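Local coordinates for protein peptidyl-tRNA hydrolase (PDB 1XTY) that hydrolyses the ester bond of peptidyl-tRNAs, probably those that drop off the ribosome during protein synthesis, releasing the tRNA and the N-acyl amino acid, at residues P80-D86 with I97-G103; W45-W49 with P104-L109; V7-D11 with N62-I67; I12-K18 with D86-L92. One frame throughout, in Å; residues are numbered along the deposited sequence.

This PTH2 enzyme is a worked example of overlapping chain closures knitting one mixed sheet to its helices. From the N terminus, 7-11 and 12-18 open contacts 3 and 4, and 45-49 opens contact 2. Contact 3 closes at 62-67, tying strand 2-9 to helix 64-76, before contact 1 opens at 80-86. Contact 4 closes at 86-92, sharing D86 with contact 1 and crossing it, and joins the start of helix 16-35 to the loop after strand 81-85. Contact 1 closes as a hairpin at 97-103, nested inside contact 2, which closes at 104-109 and ties helix 40-51 to the corner between strand 97-106 and helix 107-114. Contacts 2, 3 and 4 cross one another.

Contact 1 of 4, residues P80-D86 with I97-G103; sequences PFSIIED and ITCLGIG
F81 and I102 begin an antiparallel ladder in which strands 81-85 and 97-103 run at 169° to each other, 4.6 Å apart at closest approach. S82 and G101 form a hydrogen-bonded pair, S82 N to G101 O and G101 N to S82 O both 2.9 Å. At the next hydrogen-bonded pair, I84 N reaches C99 O at 3.0 Å, almost in line with the carbonyl bond. Beyond it a beta bulge shifts the register: E85 pairs with I97, and T98 is the extra residue. I84 O takes T98 N at 2.9 Å and, weakly, T98 OG1, whose stronger partner is Q22.

Side chains alternate between the faces. On the one bearing F81, I83 and E85, the I83 CG2 methyl meets I97 CD1 at 3.7 Å while its CG1 branch lies 3.9 Å from L100 CD1. The other face brings the I84 side chain against C99 SG, 3.9 Å from I84 CB; G101 is bare there, where a CB would collide with S82 OG.

Helix 64-76 packs on I97 and L100, helix 107-114 on I102, and helix 16-35 on S82 and I84 across the sheet, while strand 97-106 pairs on its far side with strand 2-9.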
loop_
_atom_site.group_PDB
_atom_site.type_symbol
_atom_site.label_atom_id
_atom_site.label_comp_id
_atom_site.label_asym_id
_atom_site.label_seq_id
_atom_site.Cartn_x
_atom_site.Cartn_y
_atom_site.Cartn_z
ATOM N N PRO A 80 -0.004 1.007 16.546
ATOM C CA PRO A 80 0.978 0.542 15.562
ATOM C C PRO A 80 1.373 1.721 14.683
ATOM O O PRO A 80 0.520 2.532 14.315
ATOM C CB PRO A 80 0.203 -0.506 14.751
ATOM C CG PRO A 80 -0.982 -0.858 15.611
ATOM C CD PRO A 80 -1.333 0.435 16.278
ATOM N N PHE A 81 2.655 1.830 14.348
ATOM C CA PHE A 81 3.096 2.910 13.479
ATOM C C PHE A 81 4.311 2.479 12.669
ATOM O O PHE A 81 5.036 1.570 13.063
ATOM C CB PHE A 81 3.404 4.177 14.295
ATOM C CG PHE A 81 4.665 4.101 15.112
ATOM C CD1 PHE A 81 5.899 4.432 14.551
ATOM C CD2 PHE A 81 4.622 3.711 16.446
ATOM C CE1 PHE A 81 7.071 4.375 15.312
ATOM C CE2 PHE A 81 5.788 3.651 17.216
ATOM C CZ PHE A 81 7.012 3.983 16.647
ATOM N N SER A 82 4.511 3.114 11.521
ATOM C CA SER A 82 5.653 2.793 10.677
ATOM C C SER A 82 6.240 4.057 10.083
ATOM O O SER A 82 5.514 4.878 9.528
ATOM C CB SER A 82 5.241 1.844 9.546
ATOM O OG SER A 82 4.223 2.419 8.740
ATOM N N ILE A 83 7.554 4.218 10.214
ATOM C CA ILE A 83 8.228 5.383 9.653
ATOM C C ILE A 83 8.969 4.871 8.428
ATOM O O ILE A 83 9.885 4.049 8.535
ATOM C CB ILE A 83 9.227 6.007 10.648
ATOM C CG1 ILE A 83 8.480 6.483 11.899
ATOM C CG2 ILE A 83 9.945 7.187 9.991
ATOM C CD1 ILE A 83 9.388 7.010 13.001
ATOM N N ILE A 84 8.553 5.347 7.263
ATOM C CA ILE A 84 9.143 4.911 6.007
ATOM C C ILE A 84 10.232 5.843 5.482
ATOM O O ILE A 84 10.049 7.058 5.438
ATOM C CB ILE A 84 8.049 4.768 4.932
ATOM C CG1 ILE A 84 6.984 3.774 5.415
ATOM C CG2 ILE A 84 8.659 4.329 3.614
ATOM C CD1 ILE A 84 7.531 2.382 5.729
ATOM N N GLU A 85 11.368 5.264 5.097
ATOM C CA GLU A 85 12.476 6.040 4.546
ATOM C C GLU A 85 12.712 5.570 3.115
ATOM O O GLU A 85 12.509 4.397 2.790
ATOM C CB GLU A 85 13.757 5.868 5.379
ATOM C CG GLU A 85 13.585 6.218 6.861
ATOM C CD GLU A 85 14.903 6.454 7.598
ATOM O OE1 GLU A 85 15.940 5.880 7.204
ATOM O OE2 GLU A 85 14.896 7.209 8.594
ATOM N N ASP A 86 13.133 6.494 2.263
ATOM C CA ASP A 86 13.388 6.192 0.859
ATOM C C ASP A 86 14.582 5.250 0.691
ATOM O O ASP A 86 15.528 5.279 1.484
ATOM C CB ASP A 86 13.628 7.501 0.098
ATOM C CG ASP A 86 13.510 7.336 -1.407
ATOM O OD1 ASP A 86 14.481 6.885 -2.044
ATOM O OD2 ASP A 86 12.433 7.653 -1.953
ATOM N N ILE A 97 13.009 10.351 5.276
ATOM C CA ILE A 97 11.696 9.936 5.761
ATOM C C ILE A 97 10.636 10.529 4.827
ATOM O O ILE A 97 10.588 11.740 4.619
ATOM C CB ILE A 97 11.469 10.416 7.213
ATOM C CG1 ILE A 97 12.431 9.674 8.149
ATOM C CG2 ILE A 97 10.017 10.187 7.631
ATOM C CD1 ILE A 97 12.306 10.063 9.616
ATOM N N THR A 98 9.792 9.668 4.266
ATOM C CA THR A 98 8.764 10.108 3.325
ATOM C C THR A 98 7.345 10.115 3.878
ATOM O O THR A 98 6.514 10.929 3.459
ATOM C CB THR A 98 8.762 9.222 2.060
ATOM O OG1 THR A 98 8.487 7.868 2.432
ATOM C CG2 THR A 98 10.109 9.287 1.348
ATOM N N CYS A 99 7.047 9.205 4.802
ATOM C CA CYS A 99 5.707 9.154 5.364
ATOM C C CYS A 99 5.630 8.335 6.643
ATOM O O CYS A 99 6.576 7.629 7.014
ATOM C CB CYS A 99 4.717 8.596 4.332
ATOM S SG CYS A 99 5.035 6.894 3.808
ATOM N N LEU A 100 4.482 8.447 7.303
ATOM C CA LEU A 100 4.210 7.768 8.561
ATOM C C LEU A 100 2.869 7.039 8.497
ATOM O O LEU A 100 1.847 7.632 8.149
ATOM C CB LEU A 100 4.156 8.799 9.699
ATOM C CG LEU A 100 3.668 8.326 11.071
ATOM C CD1 LEU A 100 4.747 7.471 11.739
ATOM C CD2 LEU A 100 3.346 9.533 11.948
ATOM N N GLY A 101 2.875 5.754 8.824
ATOM C CA GLY A 101 1.629 5.012 8.834
ATOM C C GLY A 101 1.206 4.828 10.276
ATOM O O GLY A 101 2.058 4.673 11.152
ATOM N N ILE A 102 -0.099 4.862 10.536
ATOM C CA ILE A 102 -0.623 4.671 11.887
ATOM C C ILE A 102 -1.853 3.765 11.848
ATOM O O ILE A 102 -2.749 3.959 11.027
ATOM C CB ILE A 102 -1.034 6.018 12.539
ATOM C CG1 ILE A 102 0.169 6.960 12.613
ATOM C CG2 ILE A 102 -1.582 5.772 13.930
ATOM C CD1 ILE A 102 -0.182 8.367 13.099
ATOM N N GLY A 103 -1.890 2.774 12.732
ATOM C CA GLY A 103 -3.029 1.878 12.773
ATOM C C GLY A 103 -2.802 0.552 12.068
ATOM O O GLY A 103 -1.656 0.147 11.856
#

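Contact 2 of 4, residues W45-W49 with P104-L109; sequences WLNEW and PAPENL
W45 and W49 sit one helical turn apart, yet their first torsions differ, and the difference turns W49 onto P104 and W45 onto A105 and P106. In W45, CG stands beside the backbone N and anti to the carbonyl carbon (chi1 -68°), whereas in W49 it lies opposite the backbone N (chi1 -179°). The segment they meet is a proline-rich corner of the PTH2 alpha/beta fold: a cis peptide bond precedes P104, the chain turns there, and by P106, the N-cap residue, it is entering helix 107-114.

P104 fits into the helix surface between L46 and W49. Its CB stands over the face of the W49 indole, 3.7 Å from the centroid of the five-membered ring, in a CH-pi contact, while P104 CG rests 4.0 Å from L46 CD1. W45 repeats the principle with two donors on one face: P106 CD lies 3.6 Å from the centroid of its five-membered ring and A105 CB 4.0 Å from that of its six-membered ring. A leucine here would probably give up both CH-pi contacts and open a gap beside A105 and P106.

The neighbours extend this packing. I34 of helix 16-35 touches both L46 and P104, and V28 of the second subunit packs on W49, whose NE1 donates to P55 O. At the outer end of the other indole, W45 CH2 meets the CD2 methyl of L109 at 4.0 Å.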
loop_
_atom_site.group_PDB
_atom_site.type_symbol
_atom_site.label_atom_id
_atom_site.label_comp_id
_atom_site.label_asym_id
_atom_site.label_seq_id
_atom_site.Cartn_x
_atom_site.Cartn_y
_atom_site.Cartn_z
ATOM N N TRP A 45 -7.849 -5.308 15.952
ATOM C CA TRP A 45 -8.119 -4.158 15.096
ATOM C C TRP A 45 -7.797 -4.478 13.636
ATOM O O TRP A 45 -8.512 -4.048 12.734
ATOM C CB TRP A 45 -7.293 -2.939 15.518
ATOM C CG TRP A 45 -7.674 -2.344 16.842
ATOM C CD1 TRP A 45 -8.890 -2.423 17.466
ATOM C CD2 TRP A 45 -6.846 -1.530 17.678
ATOM N NE1 TRP A 45 -8.866 -1.705 18.641
ATOM C CE2 TRP A 45 -7.625 -1.147 18.795
ATOM C CE3 TRP A 45 -5.521 -1.083 17.591
ATOM C CZ2 TRP A 45 -7.120 -0.338 19.818
ATOM C CZ3 TRP A 45 -5.017 -0.278 18.609
ATOM C CH2 TRP A 45 -5.821 0.085 19.710
ATOM N N LEU A 46 -6.713 -5.218 13.407
ATOM C CA LEU A 46 -6.328 -5.570 12.039
ATOM C C LEU A 46 -7.399 -6.439 11.376
ATOM O O LEU A 46 -7.797 -6.191 10.237
ATOM C CB LEU A 46 -4.980 -6.301 12.037
ATOM C CG LEU A 46 -4.455 -6.765 10.671
ATOM C CD1 LEU A 46 -4.230 -5.566 9.762
ATOM C CD2 LEU A 46 -3.149 -7.534 10.871
ATOM N N ASN A 47 -7.872 -7.455 12.090
ATOM C CA ASN A 47 -8.905 -8.330 11.546
ATOM C C ASN A 47 -10.177 -7.568 11.190
ATOM O O ASN A 47 -10.768 -7.792 10.132
ATOM C CB ASN A 47 -9.244 -9.441 12.539
ATOM C CG ASN A 47 -8.132 -10.454 12.672
ATOM O OD1 ASN A 47 -7.653 -11.001 11.674
ATOM N ND2 ASN A 47 -7.714 -10.718 13.905
ATOM N N GLU A 48 -10.601 -6.672 12.076
ATOM C CA GLU A 48 -11.799 -5.873 11.840
ATOM C C GLU A 48 -11.592 -4.950 10.640
ATOM O O GLU A 48 -12.491 -4.760 9.821
ATOM C CB GLU A 48 -12.122 -5.027 13.074
ATOM C CG GLU A 48 -12.221 -5.827 14.360
ATOM C CD GLU A 48 -12.321 -4.943 15.590
ATOM O OE1 GLU A 48 -11.750 -5.317 16.634
ATOM O OE2 GLU A 48 -12.975 -3.882 15.516
ATOM N N TRP A 49 -10.400 -4.369 10.553
ATOM C CA TRP A 49 -10.070 -3.458 9.468
ATOM C C TRP A 49 -10.213 -4.165 8.126
ATOM O O TRP A 49 -10.766 -3.612 7.178
ATOM C CB TRP A 49 -8.640 -2.956 9.647
ATOM C CG TRP A 49 -8.176 -1.994 8.605
ATOM C CD1 TRP A 49 -8.674 -0.745 8.353
ATOM C CD2 TRP A 49 -7.066 -2.171 7.720
ATOM N NE1 TRP A 49 -7.935 -0.132 7.369
ATOM C CE2 TRP A 49 -6.942 -0.985 6.962
ATOM C CE3 TRP A 49 -6.159 -3.220 7.495
ATOM C CZ2 TRP A 49 -5.944 -0.814 5.993
ATOM C CZ3 TRP A 49 -5.166 -3.050 6.533
ATOM C CH2 TRP A 49 -5.067 -1.853 5.793
ATOM N N PRO A 104 -3.882 -0.144 11.673
ATOM C CA PRO A 104 -5.268 0.294 11.872
ATOM C C PRO A 104 -5.703 0.353 13.337
ATOM O O PRO A 104 -5.190 -0.379 14.184
ATOM C CB PRO A 104 -6.072 -0.720 11.060
ATOM C CG PRO A 104 -5.244 -1.954 11.148
ATOM C CD PRO A 104 -3.834 -1.443 10.979
ATOM N N ALA A 105 -6.649 1.240 13.622
ATOM C CA ALA A 105 -7.165 1.404 14.976
ATOM C C ALA A 105 -8.440 2.251 14.923
ATOM O O ALA A 105 -8.746 2.846 13.895
ATOM C CB ALA A 105 -6.120 2.087 15.850
ATOM N N PRO A 106 -9.202 2.305 16.031
ATOM C CA PRO A 106 -10.438 3.102 16.066
ATOM C C PRO A 106 -10.170 4.492 15.496
ATOM O O PRO A 106 -9.245 5.176 15.928
ATOM C CB PRO A 106 -10.773 3.138 17.552
ATOM C CG PRO A 106 -10.333 1.786 18.007
ATOM C CD PRO A 106 -8.982 1.623 17.320
ATOM N N GLU A 107 -10.978 4.920 14.532
ATOM C CA GLU A 107 -10.739 6.213 13.905
ATOM C C GLU A 107 -10.730 7.410 14.847
ATOM O O GLU A 107 -10.005 8.376 14.610
ATOM C CB GLU A 107 -11.735 6.451 12.768
ATOM C CG GLU A 107 -13.176 6.549 13.181
ATOM C CD GLU A 107 -14.079 6.718 11.977
ATOM O OE1 GLU A 107 -13.851 7.669 11.198
ATOM O OE2 GLU A 107 -15.008 5.902 11.809
ATOM N N ASN A 108 -11.530 7.364 15.909
ATOM C CA ASN A 108 -11.553 8.473 16.856
ATOM C C ASN A 108 -10.267 8.455 17.669
ATOM O O ASN A 108 -9.792 9.495 18.128
ATOM C CB ASN A 108 -12.772 8.363 17.776
ATOM C CG ASN A 108 -14.072 8.578 17.034
ATOM O OD1 ASN A 108 -15.123 8.061 17.425
ATOM N ND2 ASN A 108 -14.012 9.357 15.957
ATOM N N LEU A 109 -9.704 7.265 17.842
ATOM C CA LEU A 109 -8.463 7.131 18.585
ATOM C C LEU A 109 -7.362 7.695 17.701
ATOM O O LEU A 109 -6.521 8.465 18.153
ATOM C CB LEU A 109 -8.195 5.658 18.916
ATOM C CG LEU A 109 -6.998 5.386 19.828
ATOM C CD1 LEU A 109 -7.160 6.166 21.128
ATOM C CD2 LEU A 109 -6.895 3.900 20.112
#

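Contact 3 of 4, residues V7-D11 with N62-I67. With SO4 (sulfate ion), chain F.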
loop_
_atom_site.group_PDB
_atom_site.type_symbol
_atom_site.label_atom_id
_atom_site.label_comp_id
_atom_site.label_asym_id
_atom_site.label_seq_id
_atom_site.Cartn_x
_atom_site.Cartn_y
_atom_site.Cartn_z
ATOM N N VAL A 7 0.404 9.439 6.819
ATOM C CA VAL A 7 0.779 10.844 6.728
ATOM C C VAL A 7 1.955 11.004 5.774
ATOM O O VAL A 7 3.043 10.486 6.026
ATOM C CB VAL A 7 1.178 11.390 8.116
ATOM C CG1 VAL A 7 1.443 12.893 8.032
ATOM C CG2 VAL A 7 0.077 11.091 9.127
ATOM N N VAL A 8 1.738 11.730 4.681
ATOM C CA VAL A 8 2.774 11.945 3.678
ATOM C C VAL A 8 3.392 13.343 3.759
ATOM O O VAL A 8 2.685 14.324 3.988
ATOM C CB VAL A 8 2.197 11.750 2.263
ATOM C CG1 VAL A 8 3.281 11.937 1.219
ATOM C CG2 VAL A 8 1.567 10.371 2.151
ATOM N N ARG A 9 4.710 13.423 3.575
ATOM C CA ARG A 9 5.428 14.702 3.600
ATOM C C ARG A 9 5.241 15.443 2.284
ATOM O O ARG A 9 5.481 14.886 1.213
ATOM C CB ARG A 9 6.924 14.489 3.820
ATOM C CG ARG A 9 7.313 14.158 5.241
ATOM C CD ARG A 9 8.818 14.007 5.358
ATOM N NE ARG A 9 9.522 15.263 5.121
ATOM C CZ ARG A 9 10.844 15.363 5.026
ATOM N NH1 ARG A 9 11.597 14.277 5.142
ATOM N NH2 ARG A 9 11.412 16.544 4.828
ATOM N N SER A 10 4.839 16.706 2.370
ATOM C CA SER A 10 4.615 17.519 1.180
ATOM C C SER A 10 5.819 18.372 0.781
ATOM O O SER A 10 5.869 18.882 -0.338
ATOM C CB SER A 10 3.409 18.435 1.398
ATOM O OG SER A 10 2.267 17.694 1.793
ATOM N N ASP A 11 6.785 18.527 1.682
ATOM C CA ASP A 11 7.954 19.355 1.393
ATOM C C ASP A 11 9.050 18.693 0.568
ATOM O O ASP A 11 9.998 19.357 0.153
ATOM C CB ASP A 11 8.554 19.920 2.687
ATOM C CG ASP A 11 8.935 18.842 3.679
ATOM O OD1 ASP A 11 9.629 19.169 4.666
ATOM O OD2 ASP A 11 8.538 17.674 3.482
ATOM N N ASN A 62 3.661 19.337 5.941
ATOM C CA ASN A 62 4.735 19.969 5.185
ATOM C C ASN A 62 6.087 20.044 5.883
ATOM O O ASN A 62 6.918 20.885 5.537
ATOM C CB ASN A 62 4.314 21.375 4.751
ATOM C CG ASN A 62 3.639 22.142 5.862
ATOM O OD1 ASN A 62 4.128 22.176 6.993
ATOM N ND2 ASN A 62 2.509 22.769 5.548
ATOM N N SER A 63 6.314 19.175 6.861
ATOM C CA SER A 63 7.593 19.172 7.558
ATOM C C SER A 63 7.876 17.851 8.256
ATOM O O SER A 63 6.962 17.151 8.697
ATOM C CB SER A 63 7.656 20.304 8.589
ATOM O OG SER A 63 6.964 19.958 9.775
ATOM N N LEU A 64 9.156 17.519 8.354
ATOM C CA LEU A 64 9.574 16.293 9.009
ATOM C C LEU A 64 9.199 16.331 10.487
ATOM O O LEU A 64 8.797 15.319 11.054
ATOM C CB LEU A 64 11.086 16.110 8.865
ATOM C CG LEU A 64 11.670 14.842 9.492
ATOM C CD1 LEU A 64 11.098 13.614 8.810
ATOM C CD2 LEU A 64 13.176 14.865 9.357
ATOM N N ASP A 65 9.325 17.499 11.113
ATOM C CA ASP A 65 8.997 17.624 12.527
ATOM C C ASP A 65 7.551 17.265 12.838
ATOM O O ASP A 65 7.262 16.714 13.893
ATOM C CB ASP A 65 9.285 19.039 13.035
ATOM C CG ASP A 65 10.757 19.390 12.977
ATOM O OD1 ASP A 65 11.595 18.464 12.915
ATOM O OD2 ASP A 65 11.080 20.598 13.009
ATOM N N GLU A 66 6.640 17.578 11.925
ATOM C CA GLU A 66 5.240 17.265 12.149
ATOM C C GLU A 66 5.000 15.758 12.093
ATOM O O GLU A 66 4.057 15.249 12.699
ATOM C CB GLU A 66 4.380 18.012 11.133
ATOM C CG GLU A 66 4.567 19.519 11.260
ATOM C CD GLU A 66 3.720 20.316 10.300
ATOM O OE1 GLU A 66 3.814 20.073 9.079
ATOM O OE2 GLU A 66 2.965 21.195 10.772
ATOM N N ILE A 67 5.861 15.043 11.381
ATOM C CA ILE A 67 5.730 13.595 11.305
ATOM C C ILE A 67 6.274 12.977 12.591
ATOM O O ILE A 67 5.674 12.062 13.149
ATOM C CB ILE A 67 6.470 13.027 10.065
ATOM C CG1 ILE A 67 5.533 13.101 8.849
ATOM C CG2 ILE A 67 6.943 11.595 10.322
ATOM C CD1 ILE A 67 6.018 12.368 7.625
HETATM S S SO4 F . 15.004 15.837 5.271
HETATM O O1 SO4 F . 15.541 15.458 3.952
HETATM O O2 SO4 F . 14.045 14.814 5.716
HETATM O O3 SO4 F . 14.316 17.138 5.157
HETATM O O4 SO4 F . 16.111 15.938 6.238
HETATM O O HOH W 1 11.199 19.417 7.354
#
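A sulfate site on R9, beside the start of helix 64-76, joins this last residue of strand 2-9 to L64 and I67. The sulfate probably comes from the crystallisation liquor. R9 NH1 donates to its O2 at 2.6 Å and R9 NH2 to its O3 at 3.0 Å, while NH1 also reaches I97 O. From the side, D11 grips the same guanidinium: R9 NE meets OD2 at 3.1 Å in a salt bridge, and R9 NH2 points almost straight (178°) at D11 OD1, which lies in the guanidinium plane. These bonds should fix the rotation of the group.

L64 lays its CB over the centre of one guanidinium face, 3.9 Å above it. R9 CG, beside the backbone N (chi1 -76°), presses on I67 CD1 at 3.3 Å, a tight contact in which the two side chains cross at about a right angle; beyond it the bend at chi3 (66°) turns the guanidinium toward L64 and D11. A water links D11 OD1, to which it donates, with the L64 N-H at the first turn of the helix.

Helix 64-76 thus packs at the carboxyl ends of parallel strands 2-9 and 56-61, as in alpha/beta folds, with R9 holding the sulfate.

Contact 4 of 4, residues I12-K18 with D86-L92; sequences IKMGKGK and DAGKTQL. With SO4 (sulfate ion), chain E.
K13 and L92, with CA atoms 7.6 Å apart, are the nearest backbone approach between the loop that leads into helix 16-35 and the irregular 86-92, so long side chains do the bridging. K18 carries the polar part of the contact. Its chain leaves the helix with CG anti to N (chi1 -174°) and bends at chi2 (71°), which carries the ammonium group to D86. K18 NZ and D86 OD2 form a salt bridge at 2.8 Å, though the hydrogen bond within it is weak and OD2 is doubtfully placed. T90 meets K18 tip to tip, its CG2 methyl close to the lysine end, too near for that detail to be trusted.

The other carboxylate oxygen, D86 OD1, accepts from G88 N, an Asx turn, although the modelled bond is doubtfully short. Just after D86, A87 N donates to O1 of a second sulfate, probably from the crystallisation liquor, at 2.8 Å; K18 NZ lies 3.8 Å from that oxygen. With an alanine at D86, the K18 ammonium would probably be left without its carboxylate mate.

Apolar contact gathers round L92. Its CD1 methyl meets M14 CG at 3.9 Å, the two side chains crossing at about a right angle, and its CD2 faces I12 CB at 4.2 Å; T98 of strand 97-106 touches all three residues. Further out, the extended K13 chain passes Q91, with K13 CD 3.3 Å from Q91 OE1.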
loop_
_atom_site.group_PDB
_atom_site.type_symbol
_atom_site.label_atom_id
_atom_site.label_comp_id
_atom_site.label_asym_id
_atom_site.label_seq_id
_atom_site.Cartn_x
_atom_site.Cartn_y
_atom_site.Cartn_z
ATOM N N ILE A 12 8.941 17.391 0.336
ATOM C CA ILE A 12 9.933 16.709 -0.483
ATOM C C ILE A 12 9.283 16.457 -1.838
ATOM O O ILE A 12 8.057 16.453 -1.952
ATOM C CB ILE A 12 10.394 15.370 0.143
ATOM C CG1 ILE A 12 9.193 14.474 0.429
ATOM C CG2 ILE A 12 11.187 15.640 1.416
ATOM C CD1 ILE A 12 9.575 13.146 1.055
ATOM N N LYS A 13 10.100 16.255 -2.865
ATOM C CA LYS A 13 9.579 16.039 -4.208
ATOM C C LYS A 13 9.311 14.576 -4.538
ATOM O O LYS A 13 10.234 13.758 -4.596
ATOM C CB LYS A 13 10.544 16.624 -5.241
ATOM C CG LYS A 13 10.078 16.477 -6.679
ATOM C CD LYS A 13 11.049 17.149 -7.638
ATOM C CE LYS A 13 10.604 16.989 -9.082
ATOM N NZ LYS A 13 11.506 17.720 -10.019
ATOM N N MET A 14 8.039 14.259 -4.761
ATOM C CA MET A 14 7.632 12.902 -5.103
ATOM C C MET A 14 6.502 12.913 -6.128
ATOM O O MET A 14 5.497 13.593 -5.939
ATOM C CB MET A 14 7.155 12.151 -3.855
ATOM C CG MET A 14 8.205 11.966 -2.778
ATOM S SD MET A 14 7.621 10.851 -1.477
ATOM C CE MET A 14 6.648 11.960 -0.470
ATOM N N GLY A 15 6.673 12.158 -7.210
ATOM C CA GLY A 15 5.636 12.075 -8.223
ATOM C C GLY A 15 4.532 11.171 -7.701
ATOM O O GLY A 15 4.707 10.521 -6.670
ATOM N N LYS A 16 3.399 11.109 -8.395
ATOM C CA LYS A 16 2.307 10.270 -7.914
ATOM C C LYS A 16 2.698 8.794 -7.837
ATOM O O LYS A 16 2.242 8.078 -6.948
ATOM C CB LYS A 16 1.059 10.451 -8.783
ATOM C CG LYS A 16 1.197 10.010 -10.221
ATOM C CD LYS A 16 -0.091 10.329 -10.983
ATOM C CE LYS A 16 -0.007 9.902 -12.437
ATOM N NZ LYS A 16 -1.262 10.220 -13.179
ATOM N N GLY A 17 3.546 8.347 -8.760
ATOM C CA GLY A 17 3.985 6.960 -8.746
ATOM C C GLY A 17 4.816 6.697 -7.505
ATOM O O GLY A 17 4.678 5.663 -6.846
ATOM N N LYS A 18 5.679 7.655 -7.186
ATOM C CA LYS A 18 6.554 7.575 -6.020
ATOM C C LYS A 18 5.718 7.558 -4.742
ATOM O O LYS A 18 5.928 6.726 -3.863
ATOM C CB LYS A 18 7.496 8.783 -6.001
ATOM C CG LYS A 18 8.554 8.754 -4.913
ATOM C CD LYS A 18 9.609 7.707 -5.213
ATOM C CE LYS A 18 10.767 7.803 -4.240
ATOM N NZ LYS A 18 11.774 6.727 -4.458
ATOM N N ASP A 86 13.133 6.494 2.263
ATOM C CA ASP A 86 13.388 6.192 0.859
ATOM C C ASP A 86 14.582 5.250 0.691
ATOM O O ASP A 86 15.528 5.279 1.484
ATOM C CB ASP A 86 13.628 7.501 0.098
ATOM C CG ASP A 86 13.510 7.336 -1.407
ATOM O OD1 ASP A 86 14.481 6.885 -2.044
ATOM O OD2 ASP A 86 12.433 7.653 -1.953
ATOM N N ALA A 87 14.528 4.406 -0.338
ATOM C CA ALA A 87 15.609 3.463 -0.613
ATOM C C ALA A 87 16.670 4.134 -1.481
ATOM O O ALA A 87 17.649 3.501 -1.883
ATOM C CB ALA A 87 15.064 2.226 -1.318
ATOM N N GLY A 88 16.456 5.415 -1.771
ATOM C CA GLY A 88 17.395 6.185 -2.571
ATOM C C GLY A 88 17.658 5.700 -3.981
ATOM O O GLY A 88 18.780 5.826 -4.490
ATOM N N LYS A 89 16.642 5.148 -4.633
ATOM C CA LYS A 89 16.818 4.655 -6.001
ATOM C C LYS A 89 16.601 5.769 -7.021
ATOM O O LYS A 89 17.081 5.679 -8.152
ATOM C CB LYS A 89 15.856 3.496 -6.252
ATOM C CG LYS A 89 16.079 2.310 -5.325
ATOM C CD LYS A 89 17.489 1.735 -5.463
ATOM C CE LYS A 89 17.719 0.552 -4.520
ATOM N NZ LYS A 89 19.079 -0.057 -4.684
ATOM N N THR A 90 15.873 6.808 -6.627
ATOM C CA THR A 90 15.627 7.917 -7.533
ATOM C C THR A 90 16.091 9.212 -6.860
ATOM O O THR A 90 16.887 9.162 -5.933
ATOM C CB THR A 90 14.104 7.984 -7.934
ATOM O OG1 THR A 90 13.867 9.171 -8.690
ATOM C CG2 THR A 90 13.192 7.937 -6.713
ATOM N N GLN A 91 15.634 10.356 -7.363
ATOM C CA GLN A 91 16.005 11.662 -6.825
ATOM C C GLN A 91 16.384 11.677 -5.340
ATOM O O GLN A 91 17.533 11.931 -4.979
ATOM C CB GLN A 91 14.864 12.650 -7.063
ATOM C CG GLN A 91 14.635 12.973 -8.532
ATOM C CD GLN A 91 13.339 13.712 -8.746
ATOM O OE1 GLN A 91 12.799 14.307 -7.814
ATOM N NE2 GLN A 91 12.824 13.679 -9.987
ATOM N N LEU A 92 15.392 11.451 -4.488
ATOM C CA LEU A 92 15.569 11.468 -3.045
ATOM C C LEU A 92 16.774 10.674 -2.556
ATOM O O LEU A 92 17.111 9.616 -3.096
ATOM C CB LEU A 92 14.307 10.943 -2.350
ATOM C CG LEU A 92 13.016 11.751 -2.518
ATOM C CD1 LEU A 92 11.871 11.065 -1.788
ATOM C CD2 LEU A 92 13.220 13.153 -1.980
HETATM S S SO4 E . 11.686 2.821 -2.327
HETATM O O1 SO4 E . 12.114 4.082 -1.693
HETATM O O2 SO4 E . 12.585 2.513 -3.457
HETATM O O3 SO4 E . 10.303 2.967 -2.819
HETATM O O4 SO4 E . 11.751 1.729 -1.337
#